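Aminotransferase (Bacillus subtilis, PDB 6L1O) is a pyridoxal-phosphate-dependent aminotransferase encoded in the operon for the biosynthesis of the dipeptide antibiotic bacilysin. Local coordinates at residues C309-M317 against V381-G392. Sequence-based numbering, arbitrary orientation.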
ATOM      1  N   CYS B 309      31.787 -22.206  12.083  1.00 22.90           N
ATOM      2  CA  CYS B 309      31.077 -23.418  11.674  1.00 23.64           C
ATOM      3  C   CYS B 309      32.058 -24.515  11.234  1.00 24.64           C
ATOM      4  O   CYS B 309      31.899 -25.655  11.643  1.00 25.11           O
ATOM      5  CB  CYS B 309      30.060 -23.142  10.577  1.00 23.15           C
ATOM      6  SG  CYS B 309      28.597 -22.299  11.237  1.00 24.84           S
ATOM      7  N   GLU B 310      33.051 -24.155  10.421  1.00 25.17           N
ATOM      8  CA  GLU B 310      34.018 -25.128   9.924  1.00 28.61           C
ATOM      9  C   GLU B 310      34.859 -25.731  11.082  1.00 28.25           C
ATOM     10  O   GLU B 310      34.894 -26.953  11.223  1.00 28.68           O
ATOM     11  CB  GLU B 310      34.923 -24.537   8.865  1.00 30.09           C
ATOM     12  CG  GLU B 310      35.821 -25.603   8.228  1.00 41.77           C
ATOM     13  CD  GLU B 310      36.290 -25.262   6.818  1.00 50.80           C
ATOM     14  OE1 GLU B 310      36.319 -24.061   6.455  1.00 56.43           O
ATOM     15  OE2 GLU B 310      36.633 -26.200   6.056  1.00 52.28           O
ATOM     16  N   LYS B 311      35.448 -24.864  11.922  1.00 25.43           N
ATOM     17  CA  LYS B 311      36.277 -25.280  13.029  1.00 27.66           C
ATOM     18  C   LYS B 311      35.532 -26.062  14.066  1.00 28.17           C
ATOM     19  O   LYS B 311      36.044 -27.106  14.516  1.00 31.05           O
ATOM     20  CB  LYS B 311      36.971 -24.078  13.732  1.00 28.27           C
ATOM     21  N   GLU B 312      34.360 -25.568  14.477  1.00 23.35           N
ATOM     22  CA  GLU B 312      33.641 -26.124  15.592  1.00 25.74           C
ATOM     23  C   GLU B 312      32.735 -27.301  15.226  1.00 28.55           C
ATOM     24  O   GLU B 312      32.566 -28.248  16.005  1.00 28.96           O
ATOM     25  CB  GLU B 312      32.839 -25.063  16.323  1.00 28.38           C
ATOM     26  CG  GLU B 312      33.680 -23.965  16.947  1.00 32.68           C
ATOM     27  CD  GLU B 312      34.688 -24.470  17.979  1.00 39.03           C
ATOM     28  OE1 GLU B 312      34.265 -25.136  18.960  1.00 44.39           O
ATOM     29  OE2 GLU B 312      35.901 -24.205  17.798  1.00 43.20           O
ATOM     30  N   LEU B 313      32.124 -27.217  14.070  1.00 27.70           N
ATOM     31  CA  LEU B 313      31.096 -28.212  13.670  1.00 26.55           C
ATOM     32  C   LEU B 313      31.589 -29.121  12.583  1.00 27.02           C
ATOM     33  O   LEU B 313      30.960 -30.161  12.331  1.00 31.57           O
ATOM     34  CB  LEU B 313      29.827 -27.517  13.199  1.00 23.65           C
ATOM     35  CG  LEU B 313      29.191 -26.525  14.133  1.00 22.05           C
ATOM     36  CD1 LEU B 313      28.037 -25.793  13.448  1.00 22.78           C
ATOM     37  CD2 LEU B 313      28.719 -27.206  15.400  1.00 24.16           C
ATOM     38  N   GLY B 314      32.665 -28.736  11.889  1.00 25.30           N
ATOM     39  CA  GLY B 314      33.018 -29.416  10.643  1.00 25.76           C
ATOM     40  C   GLY B 314      32.030 -29.146   9.506  1.00 28.53           C
ATOM     41  O   GLY B 314      31.922 -29.927   8.564  1.00 29.98           O
ATOM     42  N   TRP B 315      31.307 -28.018   9.599  1.00 27.07           N
ATOM     43  CA  TRP B 315      30.287 -27.625   8.594  1.00 27.57           C
ATOM     44  C   TRP B 315      30.868 -26.622   7.595  1.00 29.47           C
ATOM     45  O   TRP B 315      30.950 -25.431   7.886  1.00 27.85           O
ATOM     46  CB  TRP B 315      29.058 -27.038   9.286  1.00 26.81           C
ATOM     47  CG  TRP B 315      27.811 -26.942   8.439  1.00 23.57           C
ATOM     48  CD1 TRP B 315      27.662 -27.372   7.143  1.00 24.43           C
ATOM     49  CD2 TRP B 315      26.550 -26.459   8.848  1.00 23.01           C
ATOM     50  NE1 TRP B 315      26.363 -27.157   6.722  1.00 23.02           N
ATOM     51  CE2 TRP B 315      25.661 -26.609   7.754  1.00 22.76           C
ATOM     52  CE3 TRP B 315      26.057 -25.901  10.043  1.00 26.06           C
ATOM     53  CZ2 TRP B 315      24.349 -26.209   7.811  1.00 20.14           C
ATOM     54  CZ3 TRP B 315      24.719 -25.486  10.085  1.00 24.58           C
ATOM     55  CH2 TRP B 315      23.893 -25.656   8.976  1.00 22.97           C
ATOM     56  N   LYS B 316      31.293 -27.105   6.430  1.00 24.28           N
ATOM     57  CA  LYS B 316      31.943 -26.253   5.463  1.00 27.86           C
ATOM     58  C   LYS B 316      30.846 -25.552   4.629  1.00 28.70           C
ATOM     59  O   LYS B 316      29.917 -26.196   4.169  1.00 28.38           O
ATOM     60  CB  LYS B 316      32.910 -27.058   4.548  1.00 25.76           C
ATOM     61  N   MET B 317      30.960 -24.239   4.484  1.00 27.90           N
ATOM     62  CA  MET B 317      29.961 -23.410   3.760  1.00 27.11           C
ATOM     63  C   MET B 317      30.707 -22.551   2.774  1.00 26.55           C
ATOM     64  O   MET B 317      31.757 -22.019   3.085  1.00 29.07           O
ATOM     65  CB  MET B 317      29.189 -22.495   4.724  1.00 26.28           C
ATOM     66  CG  MET B 317      28.406 -23.200   5.805  1.00 31.58           C
ATOM     67  SD  MET B 317      27.886 -22.066   7.129  1.00 26.07           S
ATOM     68  CE  MET B 317      26.949 -23.148   8.173  1.00 24.35           C
ATOM     69  N   VAL B 381      26.338 -21.571  16.989  1.00 22.23           N
ATOM     70  CA  VAL B 381      27.315 -22.634  16.786  1.00 26.05           C
ATOM     71  C   VAL B 381      27.511 -23.482  18.061  1.00 26.14           C
ATOM     72  O   VAL B 381      27.541 -24.721  17.989  1.00 26.77           O
ATOM     73  CB  VAL B 381      28.643 -22.102  16.302  1.00 24.31           C
ATOM     74  CG1 VAL B 381      29.701 -23.198  16.309  1.00 28.69           C
ATOM     75  CG2 VAL B 381      28.494 -21.517  14.911  1.00 25.64           C
ATOM     76  N   THR B 382      27.604 -22.819  19.205  1.00 24.46           N
ATOM     77  CA  THR B 382      27.730 -23.518  20.496  1.00 28.10           C
ATOM     78  C   THR B 382      26.617 -24.526  20.750  1.00 28.94           C
ATOM     79  O   THR B 382      26.867 -25.654  21.222  1.00 32.74           O
ATOM     80  CB  THR B 382      27.779 -22.536  21.666  1.00 30.16           C
ATOM     81  OG1 THR B 382      28.971 -21.775  21.553  1.00 30.91           O
ATOM     82  CG2 THR B 382      27.772 -23.266  23.050  1.00 29.23           C
ATOM     83  N   ARG B 383      25.404 -24.151  20.418  1.00 24.47           N
ATOM     84  CA  ARG B 383      24.250 -25.014  20.637  1.00 27.84           C
ATOM     85  C   ARG B 383      24.227 -26.205  19.689  1.00 29.53           C
ATOM     86  O   ARG B 383      23.905 -27.322  20.100  1.00 29.82           O
ATOM     87  CB  ARG B 383      22.954 -24.234  20.536  1.00 26.31           C
ATOM     88  CG  ARG B 383      22.782 -23.179  21.609  1.00 25.11           C
ATOM     89  CD  ARG B 383      21.493 -22.483  21.392  1.00 26.37           C
ATOM     90  NE  ARG B 383      21.242 -21.437  22.355  1.00 27.58           N
ATOM     91  CZ  ARG B 383      20.088 -20.828  22.496  1.00 25.30           C
ATOM     92  NH1 ARG B 383      19.054 -21.161  21.694  1.00 27.71           N
ATOM     93  NH2 ARG B 383      19.974 -19.865  23.385  1.00 28.33           N
ATOM     94  N   ILE B 384      24.596 -25.968  18.438  1.00 26.15           N
ATOM     95  CA  ILE B 384      24.572 -27.003  17.441  1.00 28.82           C
ATOM     96  C   ILE B 384      25.679 -28.024  17.685  1.00 30.52           C
ATOM     97  O   ILE B 384      25.527 -29.212  17.370  1.00 32.34           O
ATOM     98  CB  ILE B 384      24.661 -26.402  16.024  1.00 27.93           C
ATOM     99  CG1 ILE B 384      23.372 -25.632  15.716  1.00 27.95           C
ATOM    100  CG2 ILE B 384      24.906 -27.473  14.963  1.00 27.03           C
ATOM    101  CD1 ILE B 384      23.316 -25.097  14.257  1.00 30.17           C
ATOM    102  N   GLN B 385      26.808 -27.557  18.211  1.00 31.11           N
ATOM    103  CA  GLN B 385      27.902 -28.438  18.544  1.00 31.71           C
ATOM    104  C   GLN B 385      27.479 -29.613  19.440  1.00 30.18           C
ATOM    105  O   GLN B 385      27.934 -30.720  19.239  1.00 34.98           O
ATOM    106  CB  GLN B 385      29.012 -27.680  19.228  1.00 30.01           C
ATOM    107  CG  GLN B 385      30.333 -28.402  19.132  1.00 33.14           C
ATOM    108  CD  GLN B 385      31.424 -27.582  19.790  1.00 37.08           C
ATOM    109  OE1 GLN B 385      31.240 -27.102  20.911  1.00 42.13           O
ATOM    110  NE2 GLN B 385      32.537 -27.382  19.089  1.00 39.40           N
ATOM    111  N   LYS B 386      26.589 -29.351  20.391  1.00 30.82           N
ATOM    112  CA  LYS B 386      26.113 -30.376  21.301  1.00 36.51           C
ATOM    113  C   LYS B 386      25.381 -31.505  20.569  1.00 40.59           C
ATOM    114  O   LYS B 386      25.326 -32.616  21.074  1.00 43.89           O
ATOM    115  CB  LYS B 386      25.226 -29.757  22.384  1.00 37.44           C
ATOM    116  CG  LYS B 386      25.988 -28.816  23.309  1.00 38.75           C
ATOM    117  CD  LYS B 386      25.102 -28.159  24.349  1.00 41.91           C
ATOM    118  CE  LYS B 386      24.161 -27.157  23.692  1.00 48.24           C
ATOM    119  NZ  LYS B 386      23.414 -26.318  24.659  1.00 53.58           N
ATOM    120  N   LEU B 387      24.825 -31.222  19.387  1.00 37.15           N
ATOM    121  CA  LEU B 387      24.036 -32.210  18.630  1.00 36.26           C
ATOM    122  C   LEU B 387      24.876 -33.301  18.012  1.00 36.77           C
ATOM    123  O   LEU B 387      24.371 -34.374  17.700  1.00 36.54           O
ATOM    124  CB  LEU B 387      23.220 -31.516  17.534  1.00 36.00           C
ATOM    125  CG  LEU B 387      22.253 -30.422  17.978  1.00 34.20           C
ATOM    126  CD1 LEU B 387      21.360 -30.016  16.817  1.00 38.68           C
ATOM    127  CD2 LEU B 387      21.412 -30.925  19.116  1.00 36.13           C
ATOM    128  N   ASN B 388      26.134 -32.993  17.767  1.00 40.59           N
ATOM    129  CA  ASN B 388      27.082 -33.931  17.175  1.00 44.31           C
ATOM    130  C   ASN B 388      26.645 -34.444  15.785  1.00 41.50           C
ATOM    131  O   ASN B 388      26.784 -35.616  15.469  1.00 33.72           O
ATOM    132  CB  ASN B 388      27.311 -35.090  18.149  1.00 46.78           C
ATOM    133  CG  ASN B 388      28.519 -35.919  17.781  1.00 56.21           C
ATOM    134  OD1 ASN B 388      28.402 -37.030  17.230  1.00 61.93           O
ATOM    135  ND2 ASN B 388      29.692 -35.386  18.070  1.00 58.78           N
ATOM    136  N   LEU B 389      26.076 -33.570  14.978  1.00 37.48           N
ATOM    137  CA  LEU B 389      25.668 -33.938  13.625  1.00 36.64           C
ATOM    138  C   LEU B 389      26.859 -34.181  12.691  1.00 37.08           C
ATOM    139  O   LEU B 389      27.890 -33.501  12.807  1.00 39.04           O
ATOM    140  CB  LEU B 389      24.769 -32.859  13.030  1.00 38.74           C
ATOM    141  CG  LEU B 389      23.483 -32.585  13.799  1.00 41.26           C
ATOM    142  CD1 LEU B 389      22.695 -31.505  13.085  1.00 42.20           C
ATOM    143  CD2 LEU B 389      22.644 -33.832  13.933  1.00 44.97           C
ATOM    144  N   PRO B 390      26.723 -35.135  11.741  1.00 36.73           N
ATOM    145  CA  PRO B 390      27.809 -35.460  10.804  1.00 34.13           C
ATOM    146  C   PRO B 390      27.941 -34.476   9.656  1.00 37.18           C
ATOM    147  O   PRO B 390      27.909 -34.886   8.489  1.00 31.38           O
ATOM    148  CB  PRO B 390      27.400 -36.859  10.267  1.00 35.87           C
ATOM    149  CG  PRO B 390      25.915 -36.836  10.322  1.00 36.48           C
ATOM    150  CD  PRO B 390      25.557 -36.031  11.554  1.00 36.26           C
ATOM    151  N   PHE B 391      28.175 -33.195   9.966  1.00 31.43           N
ATOM    152  CA  PHE B 391      28.500 -32.227   8.921  1.00 30.49           C
ATOM    153  C   PHE B 391      29.762 -32.598   8.122  1.00 34.88           C
ATOM    154  O   PHE B 391      29.905 -32.211   6.961  1.00 32.92           O
ATOM    155  CB  PHE B 391      28.702 -30.842   9.520  1.00 26.00           C
ATOM    156  CG  PHE B 391      27.459 -30.243  10.112  1.00 26.07           C
ATOM    157  CD1 PHE B 391      26.448 -29.789   9.295  1.00 26.88           C
ATOM    158  CD2 PHE B 391      27.296 -30.156  11.477  1.00 24.83           C
ATOM    159  CE1 PHE B 391      25.298 -29.246   9.820  1.00 25.53           C
ATOM    160  CE2 PHE B 391      26.160 -29.594  12.017  1.00 26.32           C
ATOM    161  CZ  PHE B 391      25.163 -29.141  11.181  1.00 26.25           C
ATOM    162  N   GLY B 392      30.699 -33.311   8.754  1.00 35.63           N
ATOM    163  CA  GLY B 392      31.920 -33.709   8.055  1.00 38.68           C
ATOM    164  C   GLY B 392      31.779 -34.703   6.889  1.00 39.98           C
ATOM    165  O   GLY B 392      32.649 -34.745   6.008  1.00 43.85           O
TER
HETATM  166  O   HOH W   1      30.883 -32.730  11.487  1.00 37.58           O
HETATM  167  O   HOH W   2      29.371 -31.796  14.725  1.00 43.85           O
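Gln385 NE2 makes two hydrogen bonds to Glu312, one to its backbone carbonyl and one to its carboxylate. The straighter one runs 3.2 Å to the backbone Glu312 O (N-H...O 165°), close to the plane of the Gln385 amide, though tilted from the carbonyl plane of Glu312; the shorter, 2.8 Å to Glu312 OE1, is more bent and meets the carboxylate from above its plane. Glu312 is folded at chi2 (-60°), which turns its carboxylate back to the amide. Beneath this polar pair the helices 289-313 and 374-385 pack through Leu313: its CD2 lies 3.8 Å from Ile384 CG2, and its CG rests against Val381 CG1.

Beyond the helix ends, Phe391 lies on the indole of Trp315 in an offset stack, with Phe391 CE1 3.2 Å from Trp315 CD2 and planes 20° apart. Met317 CE covers the opposite indole face, and Trp315 NE1 bonds to Glu329 O, so the ring is clamped on both faces and its NE1 is tied. Water 1 donates to Leu313 O (2.7 Å) and accepts from Gly392 N. Far from the cofactor, stacking and water, rather than direct backbone bonds, thus join the tail after helix 374-385 to the end of helix 289-313 and the residues following it.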